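Local atomic coordinates of phospholipase C beta (Meleagris gallopavo, PDB entry 1JAD), a protein that is represented here by the C-terminal region of a phospholipase C beta, a long, almost wholly helical domain built as a coiled coil and present as two copies. Residues Glu86-His89 against Leu90-Tyr94; Arg99-Lys102 against Glu103-Thr107. All blocks are in the same frame, centred on the assembly; numbering follows the deposited sequence.

Contact 1. Residues Glu86-His89 against Leu90-Tyr94; sequences ELIH and LGEEY
Glu92 reaches back one turn to two side chains, those of Ile88 and His89. Its carboxylate divides between them: OE1 lies 3.7 Å from Ile88 CG2, and OE2 lies 3.7 Å from His89 CD2. The first approach is a van der Waals touch between side chains that run at a slant to each other. The second is side by side, imidazole and carboxylate pointing the same way with their planes 29° apart; NE2 of His89 stays 4.4 Å from OE2 of Glu92, too far for a close ion pair whatever the charge on the ring. At chi1 -69° CG1 of Ile88 stands beside the backbone N and CG2 beside the carbonyl carbon, on the side where Glu92 passes.

Beneath these side chains run about two and a half turns of helix 75-155, a long member of the helical coiled coil. Its i to i+4 ladder passes from Leu90 N to Glu86 O at 3.0 Å, then through Gly91 N and Leu87 O, Glu92 N and Ile88 O at 2.8 Å, and Glu93 N and His89 O.

Further out, Leu87 packs on Met237 and Val238, Ile88 on Val234 and Glu92 on Leu227, all of helix 161-245. Leu90 faces helix 28-64 at Arg51 and Arg52, and Glu86 OE2 hydrogen-bonds Tyr59 OH there. His89 packs on Glu144 of the second subunit.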
loop_
_atom_site.group_PDB
_atom_site.type_symbol
_atom_site.label_atom_id
_atom_site.label_comp_id
_atom_site.label_asym_id
_atom_site.label_seq_id
_atom_site.Cartn_x
_atom_site.Cartn_y
_atom_site.Cartn_z
ATOM N N GLU A 86 13.099 -12.969 -42.790
ATOM C CA GLU A 86 13.980 -12.453 -41.747
ATOM C C GLU A 86 13.497 -11.080 -41.301
ATOM O O GLU A 86 13.766 -10.648 -40.177
ATOM C CB GLU A 86 15.422 -12.371 -42.231
ATOM C CG GLU A 86 16.130 -13.714 -42.246
ATOM C CD GLU A 86 17.594 -13.593 -42.628
ATOM O OE1 GLU A 86 18.310 -12.775 -42.005
ATOM O OE2 GLU A 86 18.029 -14.325 -43.544
ATOM N N LEU A 87 12.794 -10.386 -42.191
ATOM C CA LEU A 87 12.241 -9.092 -41.844
ATOM C C LEU A 87 11.000 -9.360 -41.003
ATOM O O LEU A 87 10.785 -8.710 -39.990
ATOM C CB LEU A 87 11.873 -8.293 -43.097
ATOM C CG LEU A 87 13.060 -7.717 -43.883
ATOM C CD1 LEU A 87 12.536 -7.051 -45.154
ATOM C CD2 LEU A 87 13.832 -6.716 -43.018
ATOM N N ILE A 88 10.187 -10.325 -41.422
ATOM C CA ILE A 88 8.997 -10.674 -40.659
ATOM C C ILE A 88 9.423 -11.019 -39.230
ATOM O O ILE A 88 8.918 -10.437 -38.265
ATOM C CB ILE A 88 8.273 -11.892 -41.258
ATOM C CG1 ILE A 88 7.647 -11.528 -42.605
ATOM C CG2 ILE A 88 7.196 -12.382 -40.290
ATOM C CD1 ILE A 88 6.510 -10.553 -42.499
ATOM N N HIS A 89 10.354 -11.964 -39.093
ATOM C CA HIS A 89 10.829 -12.344 -37.772
ATOM C C HIS A 89 11.371 -11.153 -37.014
ATOM O O HIS A 89 11.126 -11.011 -35.815
ATOM C CB HIS A 89 11.884 -13.446 -37.865
ATOM C CG HIS A 89 11.310 -14.792 -38.184
ATOM N ND1 HIS A 89 12.074 -15.940 -38.228
ATOM C CD2 HIS A 89 10.040 -15.175 -38.459
ATOM C CE1 HIS A 89 11.297 -16.970 -38.515
ATOM N NE2 HIS A 89 10.059 -16.535 -38.660
ATOM N N LEU A 90 12.107 -10.287 -37.701
ATOM C CA LEU A 90 12.637 -9.096 -37.041
ATOM C C LEU A 90 11.477 -8.243 -36.531
ATOM O O LEU A 90 11.557 -7.642 -35.461
ATOM C CB LEU A 90 13.471 -8.258 -38.009
ATOM C CG LEU A 90 13.925 -6.944 -37.373
ATOM C CD1 LEU A 90 14.772 -7.258 -36.156
ATOM C CD2 LEU A 90 14.692 -6.104 -38.373
ATOM N N GLY A 91 10.404 -8.182 -37.314
ATOM C CA GLY A 91 9.250 -7.403 -36.911
ATOM C C GLY A 91 8.611 -8.008 -35.677
ATOM O O GLY A 91 8.256 -7.296 -34.731
ATOM N N GLU A 92 8.484 -9.333 -35.683
ATOM C CA GLU A 92 7.880 -10.056 -34.567
ATOM C C GLU A 92 8.585 -9.811 -33.237
ATOM O O GLU A 92 7.930 -9.519 -32.233
ATOM C CB GLU A 92 7.840 -11.564 -34.862
ATOM C CG GLU A 92 6.888 -11.956 -36.007
ATOM C CD GLU A 92 6.874 -13.461 -36.306
ATOM O OE1 GLU A 92 6.013 -13.902 -37.097
ATOM O OE2 GLU A 92 7.723 -14.205 -35.761
ATOM N N GLU A 93 9.913 -9.910 -33.220
ATOM C CA GLU A 93 10.642 -9.704 -31.977
ATOM C C GLU A 93 10.668 -8.221 -31.612
ATOM O O GLU A 93 10.627 -7.867 -30.435
ATOM C CB GLU A 93 12.078 -10.245 -32.093
ATOM C CG GLU A 93 12.683 -10.779 -30.769
ATOM C CD GLU A 93 12.665 -9.764 -29.613
ATOM O OE1 GLU A 93 13.296 -8.688 -29.739
ATOM O OE2 GLU A 93 12.022 -10.052 -28.575
ATOM N N TYR A 94 10.730 -7.358 -32.624
ATOM C CA TYR A 94 10.767 -5.914 -32.404
ATOM C C TYR A 94 9.514 -5.362 -31.709
ATOM O O TYR A 94 9.601 -4.667 -30.687
ATOM C CB TYR A 94 10.960 -5.183 -33.736
ATOM C CG TYR A 94 10.824 -3.672 -33.632
ATOM C CD1 TYR A 94 11.712 -2.917 -32.861
ATOM C CD2 TYR A 94 9.774 -3.002 -34.269
ATOM C CE1 TYR A 94 11.555 -1.536 -32.720
ATOM C CE2 TYR A 94 9.607 -1.620 -34.134
ATOM C CZ TYR A 94 10.498 -0.894 -33.355
ATOM O OH TYR A 94 10.304 0.464 -33.177
#

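Contact 2. Residues Arg99-Lys102 against Glu103-Thr107; sequences RRRK and EQHAT
Arg99 and Glu103 form an i to i+4 salt bridge along helix 75-155, within the coiled-coil domain. Arg99 NH1 donates to Glu103 OE2 at 2.9 Å, with an N-H...O angle of 142°. The oxygen lies in the guanidinium plane, at its edge, and the arginine comes to it on the syn side, although tilted out of the carboxylate plane; the two flat groups are turned 67° against each other. The chain of Arg99 leaves the helix with CG anti to N and bends at chi3 (63°) and again at chi4, so that only CZ and NH1 advance along the helix toward Glu103; Arg99 CG itself passes 3.4 Å from Glu103 OE2. NH2 of the same guanidinium pairs with Asp96 and with Glu133 of the second subunit, so acidic partners on both chains hold the group.

The backbone bonds run alongside: Glu103 N to Arg99 O at 3.0 Å, then Gln104 N to Arg100 O and Ala106 N to Lys102 O. His105 N bonds to Arg101 O at 2.8 Å and has a second, weak bond to Lys102 O.

Arg101 and His105 make the main nonpolar contact. The folded aliphatic part of Arg101 lies across the imidazole, Arg101 CD 4.0 Å from the centroid of the His105 ring in a CH-pi contact over the face, while the guanidinium turns almost perpendicular to the ring. That guanidinium forms a salt bridge with Glu40 of helix 28-64, and Lys102 NZ forms one with Glu222 OE1 on helix 161-245. A hydrogen bond from His105 ND1 to Glu108 OE1 limits the rotation of the ring, together with the Arg101 chain over its face. Arg101 O also sits over one face of the His105 ring, offset toward the rim and 3.3 Å above its plane.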
loop_
_atom_site.group_PDB
_atom_site.type_symbol
_atom_site.label_atom_id
_atom_site.label_comp_id
_atom_site.label_asym_id
_atom_site.label_seq_id
_atom_site.Cartn_x
_atom_site.Cartn_y
_atom_site.Cartn_z
ATOM N N ARG A 99 6.166 -4.057 -26.818
ATOM C CA ARG A 99 5.070 -4.456 -25.942
ATOM C C ARG A 99 5.602 -4.696 -24.531
ATOM O O ARG A 99 5.129 -4.101 -23.565
ATOM C CB ARG A 99 4.400 -5.733 -26.474
ATOM C CG ARG A 99 3.244 -6.234 -25.635
ATOM C CD ARG A 99 2.709 -7.554 -26.151
ATOM N NE ARG A 99 3.705 -8.629 -26.089
ATOM C CZ ARG A 99 4.216 -9.136 -24.969
ATOM N NH1 ARG A 99 3.830 -8.671 -23.791
ATOM N NH2 ARG A 99 5.110 -10.112 -25.024
ATOM N N ARG A 100 6.604 -5.560 -24.421
ATOM C CA ARG A 100 7.199 -5.881 -23.126
ATOM C C ARG A 100 7.779 -4.669 -22.411
ATOM O O ARG A 100 7.696 -4.570 -21.194
ATOM C CB ARG A 100 8.277 -6.956 -23.285
ATOM C CG ARG A 100 7.747 -8.300 -23.785
ATOM C CD ARG A 100 8.869 -9.314 -23.828
ATOM N NE ARG A 100 9.996 -8.786 -24.586
ATOM C CZ ARG A 100 11.267 -8.946 -24.234
ATOM N NH1 ARG A 100 11.559 -9.627 -23.130
ATOM N NH2 ARG A 100 12.242 -8.401 -24.962
ATOM N N ARG A 101 8.371 -3.745 -23.155
ATOM C CA ARG A 101 8.933 -2.562 -22.517
ATOM C C ARG A 101 7.796 -1.655 -22.060
ATOM O O ARG A 101 7.829 -1.143 -20.936
ATOM C CB ARG A 101 9.857 -1.800 -23.475
ATOM C CG ARG A 101 10.504 -0.542 -22.867
ATOM C CD ARG A 101 11.198 -0.869 -21.543
ATOM N NE ARG A 101 12.289 -1.825 -21.710
ATOM C CZ ARG A 101 13.543 -1.487 -21.996
ATOM N NH1 ARG A 101 13.872 -0.206 -22.140
ATOM N NH2 ARG A 101 14.462 -2.432 -22.160
ATOM N N LYS A 102 6.797 -1.451 -22.927
ATOM C CA LYS A 102 5.649 -0.611 -22.568
ATOM C C LYS A 102 5.107 -1.091 -21.220
ATOM O O LYS A 102 5.092 -0.347 -20.238
ATOM C CB LYS A 102 4.526 -0.714 -23.610
ATOM C CG LYS A 102 4.776 -0.058 -24.962
ATOM C CD LYS A 102 4.968 1.434 -24.840
ATOM C CE LYS A 102 5.004 2.108 -26.203
ATOM N NZ LYS A 102 3.708 2.005 -26.934
ATOM N N GLU A 103 4.667 -2.345 -21.182
ATOM C CA GLU A 103 4.131 -2.915 -19.958
ATOM C C GLU A 103 5.100 -2.767 -18.791
ATOM O O GLU A 103 4.685 -2.569 -17.649
ATOM C CB GLU A 103 3.773 -4.382 -20.191
ATOM C CG GLU A 103 2.685 -4.533 -21.240
ATOM C CD GLU A 103 2.156 -5.934 -21.340
ATOM O OE1 GLU A 103 1.588 -6.419 -20.338
ATOM O OE2 GLU A 103 2.309 -6.551 -22.416
ATOM N N GLN A 104 6.393 -2.835 -19.082
ATOM C CA GLN A 104 7.411 -2.692 -18.047
ATOM C C GLN A 104 7.305 -1.260 -17.525
ATOM O O GLN A 104 7.460 -1.015 -16.330
ATOM C CB GLN A 104 8.806 -2.928 -18.641
ATOM C CG GLN A 104 9.851 -3.478 -17.676
ATOM C CD GLN A 104 9.751 -2.888 -16.286
ATOM O OE1 GLN A 104 8.833 -3.218 -15.523
ATOM N NE2 GLN A 104 10.686 -1.998 -15.945
ATOM N N HIS A 105 7.045 -0.309 -18.426
ATOM C CA HIS A 105 6.899 1.089 -18.023
ATOM C C HIS A 105 5.644 1.224 -17.151
ATOM O O HIS A 105 5.606 2.014 -16.199
ATOM C CB HIS A 105 6.760 2.024 -19.233
ATOM C CG HIS A 105 7.999 2.154 -20.065
ATOM N ND1 HIS A 105 9.257 2.298 -19.518
ATOM C CD2 HIS A 105 8.162 2.258 -21.406
ATOM C CE1 HIS A 105 10.141 2.479 -20.485
ATOM N NE2 HIS A 105 9.501 2.460 -21.640
ATOM N N ALA A 106 4.615 0.451 -17.485
ATOM C CA ALA A 106 3.379 0.478 -16.716
ATOM C C ALA A 106 3.668 0.036 -15.268
ATOM O O ALA A 106 3.203 0.654 -14.306
ATOM C CB ALA A 106 2.335 -0.438 -17.369
ATOM N N THR A 107 4.447 -1.026 -15.111
ATOM C CA THR A 107 4.785 -1.494 -13.773
ATOM C C THR A 107 5.697 -0.491 -13.042
ATOM O O THR A 107 5.747 -0.460 -11.810
ATOM C CB THR A 107 5.469 -2.891 -13.833
ATOM O OG1 THR A 107 4.523 -3.865 -14.294
ATOM C CG2 THR A 107 5.989 -3.310 -12.470
#

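How the contacts relate
Contacts 1 and 2 follow one another along helix 75-155, with centres about 19 Å apart. They meet where Glu93 OE2 of contact 1 comes 4.0 Å from Arg100 NH2 of contact 2, a long and weak ion pair; the firmer partner of Arg100 is Asp96, in the turn between them. Side chains of both touch helices 28-64 and 161-245, and both contacts reach the second subunit: contact 1 by packing of His89 and Glu92, contact 2 also through salt-bridging Arg99 and hydrogen-bonding Thr107. Contact 1 sits farther from the centre of the chain, about 33 Å against about 14 Å, measured from the centre of each contact.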